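Local coordinates for protein cleavage stimulation factor 77 (Encephalitozoon cuniculi, PDB 2UY1) that probably binds mRNA and takes part in pre-mRNA 3'-end processing as a nuclear helical-repeat protein, at residues 303-308 with 322-327; 355-360 with 418-423. All blocks are in the same frame, centred on the assembly; numbering follows the deposited sequence.

Contact 1 (303-308 with 322-327); sequences ELFRKL and FIYCAF
The ring of Phe305 projects from helix 302-311 to meet Tyr324 and Cys325 on helix 319-333, and it alone carries the 303-308 side of this small, buried contact. A chi1 of 166° swings the ring away from the backbone N and out across the gap between the helices, with its far rim leading.

In the aromatic part of the contact, the edge of the Phe305 ring meets the tyrosine obliquely. Phe305 CE1 lies 3.8 Å from Tyr324 CE2, which sits near the plane of the phenylalanine ring. Tyr324 OH is close to the same carbon, 3.9 Å from Phe305 CE1. The two side chains meet at a slant, without a face-to-face stack.

Sulfur supplies the second interaction. Cys325 SG packs 3.7 Å from Phe305 CZ and 4.8 Å from the centroid of that ring, 59° off its normal, an oblique sulfur-aromatic contact. The cysteine backbone also takes part, since Cys325 CA is 4.1 Å from Phe305 CZ. Consecutive residues of one helical turn thus receive the leading rim of the ring, CE1 going to the tyrosine and CZ to the cysteine.

No hydrogen bond or salt bridge crosses between the segments. Arg306 NH1 forms a weak salt bridge with Glu303 OE1 on its own helix, at 3.4 Å, but Arg306 NH2 pairs with Glu329 OE1 farther along helix 319-333, so a salt bridge does link the two helices.

These successive helices run in opposite directions as an antiparallel hairpin, consistent with the TPR-like architecture of the Suppressor of forked family. Helix 282-300 completes the packing, with Leu293 touching both Phe305 and Cys325 and Asn294 meeting Tyr324, while Ala326 and Phe327 pack against Phe343 of helix 337-349.

Contact 2 (355-360 with 418-423); sequences LLKEEF and AILPPL
Leu423 lays its branched end over the start of helix 354-367, overlapping Leu355 and Glu358, which stand one helical turn apart. A chi1 of -50° sets CG anti to the carbonyl carbon and turns the branch toward the helix, where the two methyls divide the work. Leu423 CD2 rests on the helix backbone, 3.7 Å from Leu355 N, whereas Leu423 CD1 faces side chains and packs 3.9 Å from Leu355 CD1. The two leucine side chains cross at about a right angle.

Glu358 approaches from the opposite direction, its chain extended toward the loop, and brings Glu358 OE2 to 3.5 Å from Leu423 CD1. This is a van der Waals contact; the polar bond of the carboxylate is made elsewhere, by OE1 with Thr383, and a long, weak ion pair links OE2 to Arg385.

The 418-423 segment is an extended linker, without regular helix or strand, that follows helix 400-415 and passes back over the helical-repeat array to helix 354-367. Two consecutive prolines, Pro421 and Pro422, separate its contacting leucines. At the earlier one, Leu420 CD1 approaches the aliphatic part of a lysine, 4.4 Å from Lys357 CD, in a looser contact. Backbone hydrogen bonding between Leu420 and Lys382 ties the linker to the loop before helix 384-397, and Leu420 also packs on Glu381 and Thr383.

Contact 1 precedes contact 2 in sequence, and their centres lie 23 Å apart on the same side of the chain's centre. The first joins successive helices, 302-311 and 319-333; the second brings the linker after helix 400-415 back to helix 354-367. They touch where helices 319-333 and 354-367 pack together: Ile323 CG1 is 3.5 Å from Leu356 CD1, and Ile323 CD1 is 3.6 Å from Leu355 CG. Residues 322-327 and 355-360 therefore connect the two contacts through apolar packing. All four segments belong to the Suppressor of forked homology region, in which local helix-to-helix packing is joined by a longer-range return of the chain.

Contact 1 (303-308 with 322-327)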
loop_
_atom_site.group_PDB
_atom_site.type_symbol
_atom_site.label_atom_id
_atom_site.label_comp_id
_atom_site.label_asym_id
_atom_site.label_seq_id
_atom_site.Cartn_x
_atom_site.Cartn_y
_atom_site.Cartn_z
ATOM N N GLU B 303 29.175 22.907 -0.006
ATOM C CA GLU B 303 29.344 24.000 -0.971
ATOM C C GLU B 303 29.700 23.526 -2.427
ATOM O O GLU B 303 29.177 24.066 -3.332
ATOM C CB GLU B 303 30.188 25.166 -0.419
ATOM C CG GLU B 303 29.490 25.943 0.759
ATOM C CD GLU B 303 28.670 27.206 0.358
ATOM O OE1 GLU B 303 27.663 27.116 -0.397
ATOM O OE2 GLU B 303 29.010 28.324 0.872
ATOM N N LEU B 304 30.491 22.470 -2.631
ATOM C CA LEU B 304 30.740 21.933 -3.979
ATOM C C LEU B 304 29.610 21.073 -4.570
ATOM O O LEU B 304 29.389 21.078 -5.812
ATOM C CB LEU B 304 32.089 21.158 -4.049
ATOM C CG LEU B 304 33.370 21.992 -4.336
ATOM C CD1 LEU B 304 34.614 21.200 -4.134
ATOM C CD2 LEU B 304 33.337 22.553 -5.737
ATOM N N PHE B 305 28.902 20.320 -3.701
ATOM C CA PHE B 305 27.553 19.726 -4.048
ATOM C C PHE B 305 26.665 20.817 -4.689
ATOM O O PHE B 305 26.079 20.632 -5.730
ATOM C CB PHE B 305 26.859 19.109 -2.787
ATOM C CG PHE B 305 25.388 18.791 -2.971
ATOM C CD1 PHE B 305 24.982 17.541 -3.411
ATOM C CD2 PHE B 305 24.433 19.737 -2.698
ATOM C CE1 PHE B 305 23.648 17.255 -3.622
ATOM C CE2 PHE B 305 23.074 19.469 -2.856
ATOM C CZ PHE B 305 22.681 18.241 -3.325
ATOM N N ARG B 306 26.642 21.961 -4.031
ATOM C CA ARG B 306 25.818 23.105 -4.392
ATOM C C ARG B 306 26.220 23.750 -5.698
ATOM O O ARG B 306 25.378 24.123 -6.516
ATOM C CB ARG B 306 25.893 24.122 -3.261
ATOM C CG ARG B 306 24.824 23.838 -2.219
ATOM C CD ARG B 306 24.886 24.817 -1.138
ATOM N NE ARG B 306 24.146 24.346 0.018
ATOM C CZ ARG B 306 24.307 24.820 1.238
ATOM N NH1 ARG B 306 25.207 25.745 1.472
ATOM N NH2 ARG B 306 23.578 24.354 2.223
ATOM N N LYS B 307 27.524 23.829 -5.908
ATOM C CA LYS B 307 28.082 24.287 -7.175
ATOM C C LYS B 307 27.827 23.334 -8.315
ATOM O O LYS B 307 27.527 23.782 -9.416
ATOM C CB LYS B 307 29.581 24.517 -7.026
ATOM C CG LYS B 307 30.351 24.642 -8.325
ATOM C CD LYS B 307 31.682 25.315 -8.037
ATOM C CE LYS B 307 32.255 26.017 -9.285
ATOM N NZ LYS B 307 33.090 25.042 -10.012
ATOM N N LEU B 308 27.964 22.032 -8.103
ATOM C CA LEU B 308 27.657 21.055 -9.181
ATOM C C LEU B 308 26.165 21.058 -9.605
ATOM O O LEU B 308 25.845 20.912 -10.789
ATOM C CB LEU B 308 28.089 19.645 -8.775
ATOM C CG LEU B 308 27.727 18.535 -9.771
ATOM C CD1 LEU B 308 28.425 18.758 -11.091
ATOM C CD2 LEU B 308 28.017 17.119 -9.282
ATOM N N PHE B 322 15.784 17.278 -8.530
ATOM C CA PHE B 322 15.332 18.383 -7.683
ATOM C C PHE B 322 14.860 17.886 -6.332
ATOM O O PHE B 322 15.107 18.533 -5.352
ATOM C CB PHE B 322 14.144 19.105 -8.330
ATOM C CG PHE B 322 14.479 19.872 -9.603
ATOM C CD1 PHE B 322 14.949 21.172 -9.541
ATOM C CD2 PHE B 322 14.296 19.277 -10.854
ATOM C CE1 PHE B 322 15.235 21.895 -10.714
ATOM C CE2 PHE B 322 14.569 19.990 -12.041
ATOM C CZ PHE B 322 15.017 21.315 -11.960
ATOM N N ILE B 323 14.063 16.808 -6.311
ATOM C CA ILE B 323 13.555 16.190 -5.092
ATOM C C ILE B 323 14.709 15.637 -4.262
ATOM O O ILE B 323 14.750 15.793 -3.046
ATOM C CB ILE B 323 12.589 15.012 -5.416
ATOM C CG1 ILE B 323 11.404 15.435 -6.304
ATOM C CG2 ILE B 323 12.159 14.245 -4.147
ATOM C CD1 ILE B 323 10.518 14.207 -6.754
ATOM N N TYR B 324 15.666 14.972 -4.920
ATOM C CA TYR B 324 16.862 14.541 -4.202
ATOM C C TYR B 324 17.635 15.697 -3.562
ATOM O O TYR B 324 18.053 15.600 -2.404
ATOM C CB TYR B 324 17.738 13.751 -5.148
ATOM C CG TYR B 324 19.127 13.596 -4.660
ATOM C CD1 TYR B 324 19.479 12.574 -3.759
ATOM C CD2 TYR B 324 20.111 14.491 -5.090
ATOM C CE1 TYR B 324 20.770 12.489 -3.315
ATOM C CE2 TYR B 324 21.391 14.413 -4.658
ATOM C CZ TYR B 324 21.731 13.419 -3.795
ATOM O OH TYR B 324 23.049 13.369 -3.398
ATOM N N CYS B 325 17.848 16.793 -4.293
ATOM C CA CYS B 325 18.606 17.959 -3.731
ATOM C C CYS B 325 17.884 18.632 -2.600
ATOM O O CYS B 325 18.532 19.218 -1.709
ATOM C CB CYS B 325 18.891 19.043 -4.784
ATOM S SG CYS B 325 20.163 18.512 -5.972
ATOM N N ALA B 326 16.550 18.668 -2.689
ATOM C CA ALA B 326 15.745 19.291 -1.613
ATOM C C ALA B 326 15.871 18.475 -0.311
ATOM O O ALA B 326 16.012 19.019 0.831
ATOM C CB ALA B 326 14.302 19.435 -2.050
ATOM N N PHE B 327 15.869 17.156 -0.486
ATOM C CA PHE B 327 16.030 16.253 0.640
ATOM C C PHE B 327 17.451 16.326 1.212
ATOM O O PHE B 327 17.641 16.233 2.371
ATOM C CB PHE B 327 15.800 14.814 0.246
ATOM C CG PHE B 327 14.354 14.409 -0.017
ATOM C CD1 PHE B 327 13.256 15.162 0.402
ATOM C CD2 PHE B 327 14.123 13.149 -0.606
ATOM C CE1 PHE B 327 11.950 14.707 0.188
ATOM C CE2 PHE B 327 12.797 12.685 -0.837
ATOM C CZ PHE B 327 11.717 13.481 -0.473
#

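Contact 2 (355-360 with 418-423)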
loop_
_atom_site.group_PDB
_atom_site.type_symbol
_atom_site.label_atom_id
_atom_site.label_comp_id
_atom_site.label_asym_id
_atom_site.label_seq_id
_atom_site.Cartn_x
_atom_site.Cartn_y
_atom_site.Cartn_z
ATOM N N LEU B 355 4.727 13.178 -9.556
ATOM C CA LEU B 355 5.803 12.859 -8.611
ATOM C C LEU B 355 6.246 14.039 -7.812
ATOM O O LEU B 355 6.331 13.979 -6.608
ATOM C CB LEU B 355 7.038 12.355 -9.362
ATOM C CG LEU B 355 8.215 12.012 -8.443
ATOM C CD1 LEU B 355 7.856 10.829 -7.468
ATOM C CD2 LEU B 355 9.389 11.701 -9.355
ATOM N N LEU B 356 6.605 15.129 -8.469
ATOM C CA LEU B 356 7.142 16.272 -7.712
ATOM C C LEU B 356 6.015 16.919 -6.874
ATOM O O LEU B 356 6.256 17.459 -5.784
ATOM C CB LEU B 356 7.706 17.275 -8.747
ATOM C CG LEU B 356 8.784 18.365 -8.811
ATOM C CD1 LEU B 356 10.104 18.086 -8.114
ATOM C CD2 LEU B 356 9.089 18.496 -10.286
ATOM N N LYS B 357 4.811 16.983 -7.456
ATOM C CA LYS B 357 3.670 17.585 -6.777
ATOM C C LYS B 357 3.348 16.855 -5.454
ATOM O O LYS B 357 3.249 17.488 -4.368
ATOM C CB LYS B 357 2.462 17.632 -7.697
ATOM C CG LYS B 357 2.584 18.614 -8.866
ATOM C CD LYS B 357 1.304 18.572 -9.757
ATOM C CE LYS B 357 1.587 19.197 -11.174
ATOM N NZ LYS B 357 0.613 18.592 -12.192
ATOM N N GLU B 358 3.273 15.536 -5.528
ATOM C CA GLU B 358 3.017 14.683 -4.369
ATOM C C GLU B 358 4.142 14.643 -3.359
ATOM O O GLU B 358 3.881 14.708 -2.161
ATOM C CB GLU B 358 2.630 13.256 -4.798
ATOM C CG GLU B 358 2.352 12.269 -3.627
ATOM C CD GLU B 358 1.718 10.944 -4.070
ATOM O OE1 GLU B 358 0.588 10.918 -4.641
ATOM O OE2 GLU B 358 2.316 9.893 -3.762
ATOM N N GLU B 359 5.388 14.512 -3.843
ATOM C CA GLU B 359 6.531 14.418 -2.967
ATOM C C GLU B 359 6.781 15.743 -2.312
ATOM O O GLU B 359 7.241 15.713 -1.219
ATOM C CB GLU B 359 7.809 13.965 -3.698
ATOM C CG GLU B 359 7.854 12.502 -4.165
ATOM C CD GLU B 359 7.855 11.469 -3.029
ATOM O OE1 GLU B 359 8.457 11.774 -1.998
ATOM O OE2 GLU B 359 7.256 10.360 -3.163
ATOM N N PHE B 360 6.487 16.871 -2.990
ATOM C CA PHE B 360 6.593 18.235 -2.407
ATOM C C PHE B 360 5.525 18.420 -1.322
ATOM O O PHE B 360 5.841 18.901 -0.277
ATOM C CB PHE B 360 6.339 19.307 -3.482
ATOM C CG PHE B 360 6.683 20.752 -3.088
ATOM C CD1 PHE B 360 7.306 21.070 -1.906
ATOM C CD2 PHE B 360 6.404 21.805 -3.999
ATOM C CE1 PHE B 360 7.625 22.377 -1.575
ATOM C CE2 PHE B 360 6.701 23.098 -3.679
ATOM C CZ PHE B 360 7.287 23.401 -2.464
ATOM N N ALA B 418 -11.328 14.460 -11.821
ATOM C CA ALA B 418 -10.230 15.402 -11.643
ATOM C C ALA B 418 -9.070 14.923 -10.774
ATOM O O ALA B 418 -8.152 15.695 -10.503
ATOM C CB ALA B 418 -10.788 16.717 -11.033
ATOM N N ILE B 419 -9.101 13.703 -10.255
ATOM C CA ILE B 419 -7.956 13.288 -9.416
ATOM C C ILE B 419 -6.808 12.845 -10.316
ATOM O O ILE B 419 -6.993 12.100 -11.261
ATOM C CB ILE B 419 -8.318 12.177 -8.434
ATOM C CG1 ILE B 419 -9.390 12.679 -7.424
ATOM C CG2 ILE B 419 -7.044 11.511 -7.829
ATOM C CD1 ILE B 419 -9.448 11.968 -6.109
ATOM N N LEU B 420 -5.604 13.304 -10.034
ATOM C CA LEU B 420 -4.485 12.856 -10.856
ATOM C C LEU B 420 -4.311 11.344 -10.679
ATOM O O LEU B 420 -4.530 10.797 -9.584
ATOM C CB LEU B 420 -3.215 13.600 -10.522
ATOM C CG LEU B 420 -3.204 15.093 -10.749
ATOM C CD1 LEU B 420 -1.924 15.579 -10.040
ATOM C CD2 LEU B 420 -3.225 15.369 -12.259
ATOM N N PRO B 421 -3.943 10.649 -11.762
ATOM C CA PRO B 421 -3.528 9.252 -11.690
ATOM C C PRO B 421 -2.467 8.935 -10.596
ATOM O O PRO B 421 -1.518 9.712 -10.384
ATOM C CB PRO B 421 -2.940 8.998 -13.112
ATOM C CG PRO B 421 -3.687 9.890 -13.958
ATOM C CD PRO B 421 -3.891 11.163 -13.142
ATOM N N PRO B 422 -2.624 7.798 -9.888
ATOM C CA PRO B 422 -1.664 7.443 -8.830
ATOM C C PRO B 422 -0.258 7.114 -9.303
ATOM O O PRO B 422 -0.055 6.596 -10.435
ATOM C CB PRO B 422 -2.296 6.212 -8.170
ATOM C CG PRO B 422 -3.258 5.676 -9.217
ATOM C CD PRO B 422 -3.735 6.827 -9.986
ATOM N N LEU B 423 0.705 7.413 -8.432
ATOM C CA LEU B 423 2.065 6.882 -8.588
ATOM C C LEU B 423 2.039 5.381 -8.320
ATOM O O LEU B 423 1.234 4.921 -7.515
ATOM C CB LEU B 423 3.044 7.558 -7.635
ATOM C CG LEU B 423 3.178 9.087 -7.480
ATOM C CD1 LEU B 423 4.360 9.410 -6.585
ATOM C CD2 LEU B 423 3.320 9.794 -8.801
#